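PDB 4OVS: TRAP dicarboxylate transporter, DctP subunit from Sulfurospirillum deleyianum, which binds succinate and, as the periplasmic solute-binding subunit of a TRAP transporter, probably delivers dicarboxylates to the membrane components for uptake. Local coordinates for residues K77-G82 against K135-L140; S96-M101 against D130-K135; F147-S152 against T227-G232; P156-E161 against P299-A304. One frame throughout, in Å; residues are numbered along the deposited sequence.

Contact 1 of 4, residues K77-G82 against K135-L140; sequences KALKLG and KGFVAL
Lys80 and Leu79, at the C-terminal end of helix 75-81, meet the ring of Phe137 near the beginning of strand 137-152, in the mixed sheet, a helix-on-sheet packing in the periplasmic binding-protein fold of this TRAP family. The two helix residues approach the ring differently. Leu79 comes to its edge, near the ring plane, with CB 3.8 Å from Phe137 CE1. The Lys80 chain runs at about a right angle to the Phe137 side chain, and its CE lies 3.9 Å from Phe137 CZ. A bend at chi2 (-89°) carries the aliphatic part of Lys80 past the ring and on to the turn before the strand. Phe137 also touches Ile239 and Val132, which places the ring between helix 75-81, strand 233-241 and helix 123-134. Were Phe137 an alanine, Leu79 CB would probably face a gap and the methylenes of Lys80 would lose their apolar support. Gly136, at a positive phi that itself calls for glycine, turns the chain just before the ring. Beyond the ring, Lys80 NZ donates a 3.0 Å hydrogen bond to Lys135 O, the amine standing 31° out of the carbonyl plane.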
loop_
_atom_site.group_PDB
_atom_site.type_symbol
_atom_site.label_atom_id
_atom_site.label_comp_id
_atom_site.label_asym_id
_atom_site.label_seq_id
_atom_site.Cartn_x
_atom_site.Cartn_y
_atom_site.Cartn_z
ATOM N N LYS A 77 -10.753 13.178 -4.317
ATOM C CA LYS A 77 -11.520 14.336 -4.739
ATOM C C LYS A 77 -10.555 15.362 -5.318
ATOM O O LYS A 77 -10.832 16.019 -6.299
ATOM C CB LYS A 77 -12.233 14.941 -3.514
ATOM C CG LYS A 77 -12.852 16.315 -3.756
ATOM C CD LYS A 77 -12.660 17.280 -2.583
ATOM C CE LYS A 77 -13.809 18.333 -2.551
ATOM N NZ LYS A 77 -13.970 19.055 -1.237
ATOM N N ALA A 78 -9.407 15.505 -4.666
ATOM C CA ALA A 78 -8.419 16.465 -5.100
ATOM C C ALA A 78 -8.031 16.196 -6.528
ATOM O O ALA A 78 -7.859 17.109 -7.291
ATOM C CB ALA A 78 -7.164 16.393 -4.189
ATOM N N LEU A 79 -7.840 14.929 -6.873
ATOM C CA LEU A 79 -7.489 14.567 -8.234
ATOM C C LEU A 79 -8.695 14.831 -9.151
ATOM O O LEU A 79 -8.556 15.416 -10.215
ATOM C CB LEU A 79 -7.020 13.100 -8.308
ATOM C CG LEU A 79 -5.494 12.878 -8.455
ATOM C CD1 LEU A 79 -4.745 13.584 -7.393
ATOM C CD2 LEU A 79 -5.138 11.404 -8.441
ATOM N N LYS A 80 -9.895 14.457 -8.720
ATOM C CA LYS A 80 -11.068 14.743 -9.531
ATOM C C LYS A 80 -11.156 16.218 -9.900
ATOM O O LYS A 80 -11.472 16.555 -11.031
ATOM C CB LYS A 80 -12.353 14.297 -8.836
ATOM C CG LYS A 80 -12.464 12.779 -8.708
ATOM C CD LYS A 80 -13.153 12.138 -9.919
ATOM C CE LYS A 80 -13.856 10.835 -9.518
ATOM N NZ LYS A 80 -14.833 10.376 -10.552
ATOM N N LEU A 81 -10.860 17.092 -8.954
ATOM C CA LEU A 81 -11.020 18.534 -9.163
ATOM C C LEU A 81 -9.794 19.173 -9.825
ATOM O O LEU A 81 -9.854 20.326 -10.240
ATOM C CB LEU A 81 -11.269 19.240 -7.827
ATOM C CG LEU A 81 -12.663 19.179 -7.216
ATOM C CD1 LEU A 81 -13.178 17.777 -7.180
ATOM C CD2 LEU A 81 -12.661 19.742 -5.805
ATOM N N GLY A 82 -8.687 18.438 -9.902
ATOM C CA GLY A 82 -7.435 18.964 -10.454
ATOM C C GLY A 82 -6.561 19.776 -9.508
ATOM O O GLY A 82 -5.590 20.435 -9.911
ATOM N N LYS A 135 -13.748 4.955 -13.939
ATOM C CA LYS A 135 -14.266 5.812 -12.880
ATOM C C LYS A 135 -13.598 7.190 -12.877
ATOM O O LYS A 135 -13.654 7.901 -11.885
ATOM C CB LYS A 135 -14.039 5.169 -11.513
ATOM C CG LYS A 135 -14.529 3.739 -11.391
ATOM C CD LYS A 135 -16.018 3.615 -11.598
ATOM C CE LYS A 135 -16.765 4.489 -10.620
ATOM N NZ LYS A 135 -18.225 4.272 -10.722
ATOM N N GLY A 136 -12.914 7.542 -13.955
ATOM C CA GLY A 136 -12.437 8.906 -14.121
ATOM C C GLY A 136 -11.048 9.233 -13.606
ATOM O O GLY A 136 -10.818 10.344 -13.142
ATOM N N PHE A 137 -10.120 8.276 -13.681
ATOM C CA PHE A 137 -8.705 8.536 -13.410
ATOM C C PHE A 137 -7.872 8.011 -14.543
ATOM O O PHE A 137 -8.296 7.122 -15.268
ATOM C CB PHE A 137 -8.253 7.861 -12.107
ATOM C CG PHE A 137 -8.950 8.388 -10.901
ATOM C CD1 PHE A 137 -8.588 9.602 -10.370
ATOM C CD2 PHE A 137 -10.002 7.691 -10.322
ATOM C CE1 PHE A 137 -9.238 10.105 -9.269
ATOM C CE2 PHE A 137 -10.655 8.193 -9.239
ATOM C CZ PHE A 137 -10.269 9.403 -8.700
ATOM N N VAL A 138 -6.681 8.556 -14.720
ATOM C CA VAL A 138 -5.762 7.965 -15.660
ATOM C C VAL A 138 -4.892 6.984 -14.874
ATOM O O VAL A 138 -4.094 7.392 -14.044
ATOM C CB VAL A 138 -4.861 9.003 -16.277
ATOM C CG1 VAL A 138 -4.032 8.376 -17.397
ATOM C CG2 VAL A 138 -5.681 10.164 -16.737
ATOM N N ALA A 139 -5.068 5.696 -15.150
ATOM C CA ALA A 139 -4.330 4.633 -14.483
ATOM C C ALA A 139 -3.031 4.353 -15.204
ATOM O O ALA A 139 -3.036 4.072 -16.395
ATOM C CB ALA A 139 -5.166 3.362 -14.452
ATOM N N LEU A 140 -1.915 4.392 -14.488
ATOM C CA LEU A 140 -0.639 4.111 -15.107
ATOM C C LEU A 140 -0.149 2.760 -14.578
ATOM O O LEU A 140 -0.772 1.747 -14.867
ATOM C CB LEU A 140 0.345 5.246 -14.835
ATOM C CG LEU A 140 0.031 6.616 -15.408
ATOM C CD1 LEU A 140 0.972 7.687 -14.900
ATOM C CD2 LEU A 140 0.118 6.568 -16.875
#

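Contact 2 of 4, residues S96-M101 against D130-K135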
loop_
_atom_site.group_PDB
_atom_site.type_symbol
_atom_site.label_atom_id
_atom_site.label_comp_id
_atom_site.label_asym_id
_atom_site.label_seq_id
_atom_site.Cartn_x
_atom_site.Cartn_y
_atom_site.Cartn_z
ATOM N N SER A 96 -13.752 1.573 -2.665
ATOM C CA SER A 96 -15.093 2.133 -2.735
ATOM C C SER A 96 -15.504 2.479 -4.181
ATOM O O SER A 96 -16.658 2.351 -4.509
ATOM C CB SER A 96 -15.262 3.347 -1.820
ATOM O OG SER A 96 -14.481 4.453 -2.239
ATOM N N LEU A 97 -14.563 2.919 -5.022
ATOM C CA LEU A 97 -14.800 3.211 -6.439
ATOM C C LEU A 97 -14.833 1.943 -7.264
ATOM O O LEU A 97 -15.626 1.812 -8.204
ATOM C CB LEU A 97 -13.656 4.083 -6.983
ATOM C CG LEU A 97 -13.466 5.340 -6.147
ATOM C CD1 LEU A 97 -12.309 6.185 -6.647
ATOM C CD2 LEU A 97 -14.745 6.140 -6.118
ATOM N N VAL A 98 -13.910 1.035 -6.945
ATOM C CA VAL A 98 -13.783 -0.240 -7.657
ATOM C C VAL A 98 -13.692 -1.401 -6.689
ATOM O O VAL A 98 -12.582 -1.827 -6.316
ATOM C CB VAL A 98 -12.538 -0.291 -8.537
ATOM C CG1 VAL A 98 -12.435 -1.656 -9.219
ATOM C CG2 VAL A 98 -12.557 0.831 -9.574
ATOM N N PRO A 99 -14.853 -1.914 -6.263
ATOM C CA PRO A 99 -14.928 -3.016 -5.303
ATOM C C PRO A 99 -13.978 -4.155 -5.604
ATOM O O PRO A 99 -13.394 -4.730 -4.667
ATOM C CB PRO A 99 -16.376 -3.470 -5.410
ATOM C CG PRO A 99 -17.128 -2.224 -5.755
ATOM C CD PRO A 99 -16.178 -1.338 -6.539
ATOM N N GLU A 100 -13.778 -4.456 -6.882
ATOM C CA GLU A 100 -12.977 -5.617 -7.270
ATOM C C GLU A 100 -11.504 -5.481 -6.874
ATOM O O GLU A 100 -10.790 -6.477 -6.777
ATOM C CB GLU A 100 -13.087 -5.894 -8.789
ATOM C CG GLU A 100 -14.478 -6.272 -9.262
ATOM C CD GLU A 100 -15.330 -5.063 -9.607
ATOM O OE1 GLU A 100 -16.252 -5.171 -10.451
ATOM O OE2 GLU A 100 -15.078 -3.994 -9.022
HETATM N N MSE A 101 -11.045 -4.256 -6.667
HETATM C CA MSE A 101 -9.656 -4.064 -6.270
HETATM C C MSE A 101 -9.406 -4.760 -4.928
HETATM O O MSE A 101 -8.260 -4.982 -4.539
HETATM C CB MSE A 101 -9.320 -2.591 -6.162
HETATM C CG MSE A 101 -7.828 -2.314 -6.042
HETATM SE SE MSE A 101 -6.858 -2.519 -7.718
HETATM C CE MSE A 101 -7.667 -1.014 -8.621
ATOM N N ASP A 130 -8.313 -1.128 -15.962
ATOM C CA ASP A 130 -9.340 -0.660 -16.884
ATOM C C ASP A 130 -10.560 -0.154 -16.115
ATOM O O ASP A 130 -11.215 0.816 -16.508
ATOM C CB ASP A 130 -9.727 -1.759 -17.879
ATOM C CG ASP A 130 -8.650 -2.002 -18.937
ATOM O OD1 ASP A 130 -7.644 -1.243 -19.010
ATOM O OD2 ASP A 130 -8.828 -2.953 -19.735
ATOM N N LYS A 131 -10.848 -0.805 -15.005
ATOM C CA LYS A 131 -11.967 -0.403 -14.150
ATOM C C LYS A 131 -11.746 0.966 -13.511
ATOM O O LYS A 131 -12.663 1.755 -13.374
ATOM C CB LYS A 131 -12.198 -1.459 -13.066
ATOM C CG LYS A 131 -12.660 -2.795 -13.648
ATOM C CD LYS A 131 -13.065 -3.796 -12.570
ATOM C CE LYS A 131 -13.550 -5.096 -13.172
ATOM N NZ LYS A 131 -14.993 -5.016 -13.456
ATOM N N VAL A 132 -10.517 1.223 -13.102
ATOM C CA VAL A 132 -10.151 2.493 -12.493
ATOM C C VAL A 132 -10.227 3.565 -13.564
ATOM O O VAL A 132 -10.712 4.665 -13.329
ATOM C CB VAL A 132 -8.722 2.410 -11.920
ATOM C CG1 VAL A 132 -8.228 3.779 -11.424
ATOM C CG2 VAL A 132 -8.690 1.361 -10.805
ATOM N N SER A 133 -9.754 3.232 -14.752
ATOM C CA SER A 133 -9.849 4.159 -15.857
ATOM C C SER A 133 -11.298 4.590 -16.120
ATOM O O SER A 133 -11.533 5.728 -16.490
ATOM C CB SER A 133 -9.237 3.543 -17.113
ATOM O OG SER A 133 -7.859 3.291 -16.880
ATOM N N LYS A 134 -12.262 3.699 -15.927
ATOM C CA LYS A 134 -13.656 4.056 -16.216
ATOM C C LYS A 134 -14.265 4.985 -15.171
ATOM O O LYS A 134 -15.206 5.697 -15.477
ATOM C CB LYS A 134 -14.551 2.820 -16.330
ATOM C CG LYS A 134 -14.240 1.921 -17.491
ATOM C CD LYS A 134 -15.245 0.787 -17.557
ATOM C CE LYS A 134 -15.383 0.076 -16.209
ATOM N NZ LYS A 134 -16.003 -1.291 -16.312
ATOM N N LYS A 135 -13.748 4.955 -13.939
ATOM C CA LYS A 135 -14.266 5.812 -12.880
ATOM C C LYS A 135 -13.598 7.190 -12.877
ATOM O O LYS A 135 -13.654 7.901 -11.885
ATOM C CB LYS A 135 -14.039 5.169 -11.513
ATOM C CG LYS A 135 -14.529 3.739 -11.391
ATOM C CD LYS A 135 -16.018 3.615 -11.598
ATOM C CE LYS A 135 -16.765 4.489 -10.620
ATOM N NZ LYS A 135 -18.225 4.272 -10.722
#
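Apolar contacts between Val98 and the last turns of helix 123-134 make up the middle of this interface. The two methyls of Val98 divide the work: CG1 lies 3.9 Å from Lys131 CB, while CG2 faces the helix end, 4.0 Å from Lys135 CG and 4.1 Å from Val132 CG2. With CG1 anti to the backbone N (chi1 178°), both branches reach the helix. Val132 CG2 also receives the methyl of the selenomethionine at Met101, whose chain bends at chi2 and chi3; at 3.4 Å, Met101 CE to Val132 CG2 is tighter than usual van der Waals contact. In the binding-protein fold this loop, between strand 86-87 and helix 113-120, covers helix 123-134 on one flank, while Val132 also touches Leu237 and Ile239 of strand 233-241.

The charged contact lies beside Val98, where Glu100 meets Lys131. Lys131 runs extended until its last torsion, chi4 -87°, turns NZ to Glu100, and the two side chains cross at about a right angle. The salt bridge from Lys131 NZ to Glu100 OE1 is 3.3 Å long, the amine standing above the carboxylate plane, 68° out of it. Polar backbone meets aliphatic chain at Leu97, whose O is 3.8 Å from Lys135 CE.

Contact 3 of 4, residues F147-S152 against T227-G232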
loop_
_atom_site.group_PDB
_atom_site.type_symbol
_atom_site.label_atom_id
_atom_site.label_comp_id
_atom_site.label_asym_id
_atom_site.label_seq_id
_atom_site.Cartn_x
_atom_site.Cartn_y
_atom_site.Cartn_z
ATOM N N PHE A 147 4.748 -7.342 1.637
ATOM C CA PHE A 147 3.825 -8.095 2.447
ATOM C C PHE A 147 3.701 -7.474 3.841
ATOM O O PHE A 147 4.616 -6.823 4.327
ATOM C CB PHE A 147 4.276 -9.551 2.531
ATOM C CG PHE A 147 4.052 -10.313 1.268
ATOM C CD1 PHE A 147 2.837 -10.945 1.022
ATOM C CD2 PHE A 147 5.032 -10.371 0.316
ATOM C CE1 PHE A 147 2.631 -11.625 -0.131
ATOM C CE2 PHE A 147 4.822 -11.051 -0.841
ATOM C CZ PHE A 147 3.616 -11.688 -1.062
ATOM N N LYS A 148 2.553 -7.705 4.461
ATOM C CA LYS A 148 2.131 -7.000 5.659
ATOM C C LYS A 148 2.393 -7.855 6.904
ATOM O O LYS A 148 2.354 -9.089 6.831
ATOM C CB LYS A 148 0.641 -6.682 5.580
ATOM C CG LYS A 148 0.246 -5.665 4.525
ATOM C CD LYS A 148 -1.237 -5.303 4.644
ATOM C CE LYS A 148 -2.102 -6.544 4.458
ATOM N NZ LYS A 148 -3.531 -6.220 4.234
ATOM N N HIS A 149 2.601 -7.192 8.050
ATOM C CA HIS A 149 2.929 -7.884 9.310
ATOM C C HIS A 149 2.133 -7.328 10.462
ATOM O O HIS A 149 1.906 -6.129 10.531
ATOM C CB HIS A 149 4.403 -7.697 9.623
ATOM C CG HIS A 149 5.285 -8.089 8.502
ATOM N ND1 HIS A 149 5.443 -9.400 8.119
ATOM C CD2 HIS A 149 6.010 -7.348 7.632
ATOM C CE1 HIS A 149 6.231 -9.451 7.062
ATOM N NE2 HIS A 149 6.600 -8.223 6.754
ATOM N N LEU A 150 1.704 -8.206 11.359
ATOM C CA LEU A 150 0.905 -7.806 12.475
ATOM C C LEU A 150 1.775 -7.337 13.654
ATOM O O LEU A 150 2.772 -7.986 14.005
ATOM C CB LEU A 150 0.068 -9.000 12.943
ATOM C CG LEU A 150 -1.084 -9.520 12.111
ATOM C CD1 LEU A 150 -1.648 -10.772 12.752
ATOM C CD2 LEU A 150 -2.150 -8.467 11.984
ATOM N N SER A 151 1.378 -6.241 14.289
ATOM C CA SER A 151 2.037 -5.786 15.506
ATOM C C SER A 151 0.997 -5.414 16.520
ATOM O O SER A 151 -0.162 -5.196 16.179
ATOM C CB SER A 151 2.892 -4.550 15.220
ATOM O OG SER A 151 2.084 -3.496 14.743
ATOM N N SER A 152 1.417 -5.286 17.776
ATOM C CA SER A 152 0.495 -4.956 18.841
ATOM C C SER A 152 1.221 -4.302 19.992
ATOM O O SER A 152 2.452 -4.419 20.116
ATOM C CB SER A 152 -0.172 -6.234 19.354
ATOM O OG SER A 152 -1.017 -5.989 20.463
ATOM N N THR A 227 4.993 -9.398 14.611
ATOM C CA THR A 227 4.985 -10.763 14.107
ATOM C C THR A 227 5.142 -10.786 12.604
ATOM O O THR A 227 4.375 -10.159 11.870
ATOM C CB THR A 227 3.688 -11.496 14.523
ATOM O OG1 THR A 227 3.666 -11.613 15.939
ATOM C CG2 THR A 227 3.625 -12.868 13.947
ATOM N N LEU A 228 6.152 -11.505 12.133
ATOM C CA LEU A 228 6.406 -11.575 10.686
ATOM C C LEU A 228 5.413 -12.550 10.037
ATOM O O LEU A 228 5.735 -13.669 9.658
ATOM C CB LEU A 228 7.868 -11.924 10.405
ATOM C CG LEU A 228 8.879 -10.938 11.013
ATOM C CD1 LEU A 228 10.293 -11.359 10.784
ATOM C CD2 LEU A 228 8.724 -9.560 10.499
ATOM N N SER A 229 4.177 -12.090 9.949
ATOM C CA SER A 229 3.055 -12.905 9.495
ATOM C C SER A 229 2.894 -12.976 7.978
ATOM O O SER A 229 2.393 -13.951 7.456
ATOM C CB SER A 229 1.773 -12.366 10.110
ATOM O OG SER A 229 1.657 -10.981 9.896
ATOM N N ASN A 230 3.299 -11.943 7.259
ATOM C CA ASN A 230 3.213 -12.017 5.813
ATOM C C ASN A 230 1.829 -12.412 5.349
ATOM O O ASN A 230 1.677 -13.120 4.393
ATOM C CB ASN A 230 4.222 -13.042 5.287
ATOM C CG ASN A 230 5.630 -12.555 5.397
ATOM O OD1 ASN A 230 6.033 -11.648 4.692
ATOM N ND2 ASN A 230 6.389 -13.140 6.303
ATOM N N HIS A 231 0.805 -11.910 6.010
ATOM C CA HIS A 231 -0.499 -12.524 5.865
ATOM C C HIS A 231 -1.307 -11.889 4.737
ATOM O O HIS A 231 -2.284 -12.462 4.295
ATOM C CB HIS A 231 -1.225 -12.423 7.192
ATOM C CG HIS A 231 -1.465 -11.018 7.598
ATOM N ND1 HIS A 231 -0.550 -10.281 8.316
ATOM C CD2 HIS A 231 -2.480 -10.178 7.299
ATOM C CE1 HIS A 231 -1.019 -9.058 8.490
ATOM N NE2 HIS A 231 -2.182 -8.970 7.873
ATOM N N GLY A 232 -0.906 -10.709 4.269
ATOM C CA GLY A 232 -1.549 -10.079 3.115
ATOM C C GLY A 232 -0.568 -9.142 2.413
ATOM O O GLY A 232 0.545 -8.922 2.922
HETATM O O HOH W 1 8.266 -9.421 4.592
#
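Lys148 and Leu150 hold the loop 227-232 by their backbones in a buried contact beside the central sheet, where strand 137-152 runs next to the link between strands 225-227 and 233-241. Thr227 N donates to Leu150 O at 2.7 Å, and Lys148 N donates to Gly232 O at 2.8 Å. Between these bonds the loop leaves the strand in an inverse gamma turn centred on Leu228, and Leu150 N donates to Ser229 OG at 3.1 Å. That hydroxyl also bonds His231 ND1. With CG between backbone N and carbonyl carbon (chi1 63°), the His231 ring also meets Leu150, its CE1 lying 3.7 Å from Leu150 CG. The loop thus joins two antiparallel neighbours of strand 137-152 in the binding-protein fold. Glu208 ties the far ends together, taking a salt bridge from Lys148 NZ and a hydrogen bond with His231 NE2. The side chain of Lys148 lies about 8 Å from those of the succinate-binding residues Asn213 and Arg169.

His149 lies alongside Asn230, ring and amide planes 83° apart. Leu228 CD2 sits over one ring face, a CH-pi contact 4.2 Å from the His149 centroid, and a water links His149 NE2 to Asn230 OD1. A serine in place of His149 would probably leave that water without its imidazole partner and Leu228 without a ring to cover. Lys148 CE packs on the Gly232 backbone, 3.6 Å from Gly232 C.

Contact 4 of 4, residues P156-E161 against P299-A304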
loop_
_atom_site.group_PDB
_atom_site.type_symbol
_atom_site.label_atom_id
_atom_site.label_comp_id
_atom_site.label_asym_id
_atom_site.label_seq_id
_atom_site.Cartn_x
_atom_site.Cartn_y
_atom_site.Cartn_z
ATOM N N PRO A 156 1.938 -10.708 22.499
ATOM C CA PRO A 156 2.415 -11.276 21.229
ATOM C C PRO A 156 1.308 -11.930 20.407
ATOM O O PRO A 156 0.530 -12.706 20.974
ATOM C CB PRO A 156 3.406 -12.339 21.686
ATOM C CG PRO A 156 3.877 -11.867 23.045
ATOM C CD PRO A 156 2.694 -11.220 23.658
ATOM N N ILE A 157 1.236 -11.631 19.109
ATOM C CA ILE A 157 0.284 -12.294 18.210
ATOM C C ILE A 157 0.947 -13.498 17.534
ATOM O O ILE A 157 1.710 -13.332 16.571
ATOM C CB ILE A 157 -0.201 -11.356 17.085
ATOM C CG1 ILE A 157 -0.580 -9.967 17.608
ATOM C CG2 ILE A 157 -1.385 -11.981 16.348
ATOM C CD1 ILE A 157 -1.651 -9.992 18.566
ATOM N N LEU A 158 0.686 -14.702 18.040
ATOM C CA LEU A 158 1.334 -15.913 17.513
ATOM C C LEU A 158 0.330 -16.785 16.761
ATOM O O LEU A 158 0.699 -17.457 15.784
ATOM C CB LEU A 158 1.985 -16.732 18.625
ATOM C CG LEU A 158 2.971 -16.004 19.559
ATOM C CD1 LEU A 158 3.692 -17.015 20.423
ATOM C CD2 LEU A 158 4.005 -15.132 18.825
ATOM N N LEU A 159 -0.922 -16.761 17.233
ATOM C CA LEU A 159 -2.025 -17.513 16.648
ATOM C C LEU A 159 -3.240 -16.635 16.613
ATOM O O LEU A 159 -3.337 -15.695 17.404
ATOM C CB LEU A 159 -2.405 -18.688 17.519
ATOM C CG LEU A 159 -1.437 -19.842 17.672
ATOM C CD1 LEU A 159 -1.976 -20.750 18.760
ATOM C CD2 LEU A 159 -1.270 -20.580 16.357
ATOM N N PRO A 160 -4.200 -16.963 15.731
ATOM C CA PRO A 160 -5.455 -16.219 15.575
ATOM C C PRO A 160 -6.102 -15.891 16.908
ATOM O O PRO A 160 -6.600 -14.784 17.116
ATOM C CB PRO A 160 -6.322 -17.195 14.793
ATOM C CG PRO A 160 -5.330 -17.924 13.953
ATOM C CD PRO A 160 -4.153 -18.132 14.845
ATOM N N GLU A 161 -6.084 -16.881 17.790
ATOM C CA GLU A 161 -6.520 -16.758 19.155
ATOM C C GLU A 161 -6.041 -15.464 19.826
ATOM O O GLU A 161 -6.778 -14.840 20.582
ATOM C CB GLU A 161 -5.991 -17.979 19.897
ATOM C CG GLU A 161 -6.366 -18.065 21.331
ATOM C CD GLU A 161 -5.406 -18.944 22.130
ATOM O OE1 GLU A 161 -4.479 -19.523 21.508
ATOM O OE2 GLU A 161 -5.577 -19.043 23.375
ATOM N N PRO A 299 5.610 -23.285 10.832
ATOM C CA PRO A 299 4.679 -23.671 9.759
ATOM C C PRO A 299 3.298 -24.005 10.332
ATOM O O PRO A 299 2.259 -23.744 9.720
ATOM C CB PRO A 299 5.342 -24.910 9.156
ATOM C CG PRO A 299 6.808 -24.756 9.485
ATOM C CD PRO A 299 6.841 -24.092 10.830
ATOM N N GLU A 300 3.310 -24.578 11.527
ATOM C CA GLU A 300 2.082 -24.919 12.217
ATOM C C GLU A 300 1.303 -23.625 12.442
ATOM O O GLU A 300 0.113 -23.544 12.129
ATOM C CB GLU A 300 2.418 -25.615 13.538
ATOM C CG GLU A 300 1.281 -26.409 14.163
ATOM C CD GLU A 300 1.774 -27.465 15.170
ATOM O OE1 GLU A 300 3.004 -27.558 15.382
ATOM O OE2 GLU A 300 0.941 -28.210 15.741
ATOM N N GLN A 301 1.984 -22.615 12.977
ATOM C CA GLN A 301 1.382 -21.300 13.198
ATOM C C GLN A 301 0.927 -20.643 11.893
ATOM O O GLN A 301 -0.154 -20.040 11.837
ATOM C CB GLN A 301 2.357 -20.392 13.951
ATOM C CG GLN A 301 2.616 -20.861 15.399
ATOM C CD GLN A 301 3.786 -20.160 16.080
ATOM O OE1 GLN A 301 4.658 -19.571 15.431
ATOM N NE2 GLN A 301 3.788 -20.198 17.397
ATOM N N LYS A 302 1.713 -20.775 10.832
ATOM C CA LYS A 302 1.325 -20.180 9.552
ATOM C C LYS A 302 0.062 -20.814 8.959
ATOM O O LYS A 302 -0.799 -20.134 8.414
ATOM C CB LYS A 302 2.450 -20.308 8.549
ATOM C CG LYS A 302 2.105 -19.740 7.202
ATOM C CD LYS A 302 3.314 -19.738 6.295
ATOM C CE LYS A 302 3.009 -19.037 4.988
ATOM N NZ LYS A 302 3.984 -19.385 3.903
ATOM N N ALA A 303 -0.036 -22.128 9.065
ATOM C CA ALA A 303 -1.183 -22.849 8.562
ATOM C C ALA A 303 -2.449 -22.329 9.215
ATOM O O ALA A 303 -3.448 -22.065 8.552
ATOM C CB ALA A 303 -1.017 -24.289 8.864
ATOM N N ALA A 304 -2.399 -22.177 10.525
ATOM C CA ALA A 304 -3.575 -21.798 11.293
ATOM C C ALA A 304 -4.037 -20.394 10.913
ATOM O O ALA A 304 -5.232 -20.082 10.911
ATOM C CB ALA A 304 -3.260 -21.864 12.769
#
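Gln301, in the first turn of helix 299-310, is the first residue of its segment to meet the loop 156-161, and it lies across from Leu158 and Leu159. Its side chain is extended beyond CG (chi2 168°) and passes along the backbone carbonyl of Leu158, with Gln301 CB 3.8 Å from Leu158 O. This is van der Waals contact with the aliphatic part of the glutamine. At the far end, Gln301 NE2 comes to 4.1 Å from Leu158 CB, whereas OE1 is turned back to the start of its own helix and accepts a hydrogen bond from Thr298 N. That bond is likely to limit rotation of the amide. The carbonyl that Gln301 passes has a polar partner one turn further on, where Trp305 NE1 donates to Leu158 O.

The middle of the glutamine also supports Leu159, whose side chain crosses it at about a right angle: Leu159 CD2 is 4.0 Å from Gln301 CG.

Three residues later the helix presents Ala304, its CB directed at the loop. The same Leu159 CD2 methyl reaches Ala304 CB at 4.3 Å, so this branch lies over the helix surface between Gln301 and Ala304. Pro160 follows from the next position of the loop; its CG comes within 3.7 Å of Ala304 O, and its CD is 4.4 Å from Ala304 CB. Away from the succinate site, the arrangement is plain surface packing of a C-terminal helix of the binding-protein fold on the loop leading into helix 160-163.

From the N terminus, helix 75-81 opens the loop that contact 1 closes at the start of strand 137-152. Contact 2 is nested inside it, joining the loop 96-101 to helix 123-134, and the two share Lys135 and touch through Phe137 with Leu97. Strand 137-152 then runs past the centre of the chain to contact 3, about 31 Å from contact 1 between centres, where it meets the loop 227-232. Contact 4 opens at 156-161, before contact 3 closes, and closes at 299-304, so these two cross. They adjoin through Leu150 and Ile157, and Thr227 OG1 probably bonds Ile157 O, tying the sheet to the loop that contact 4 packs against helix 299-310.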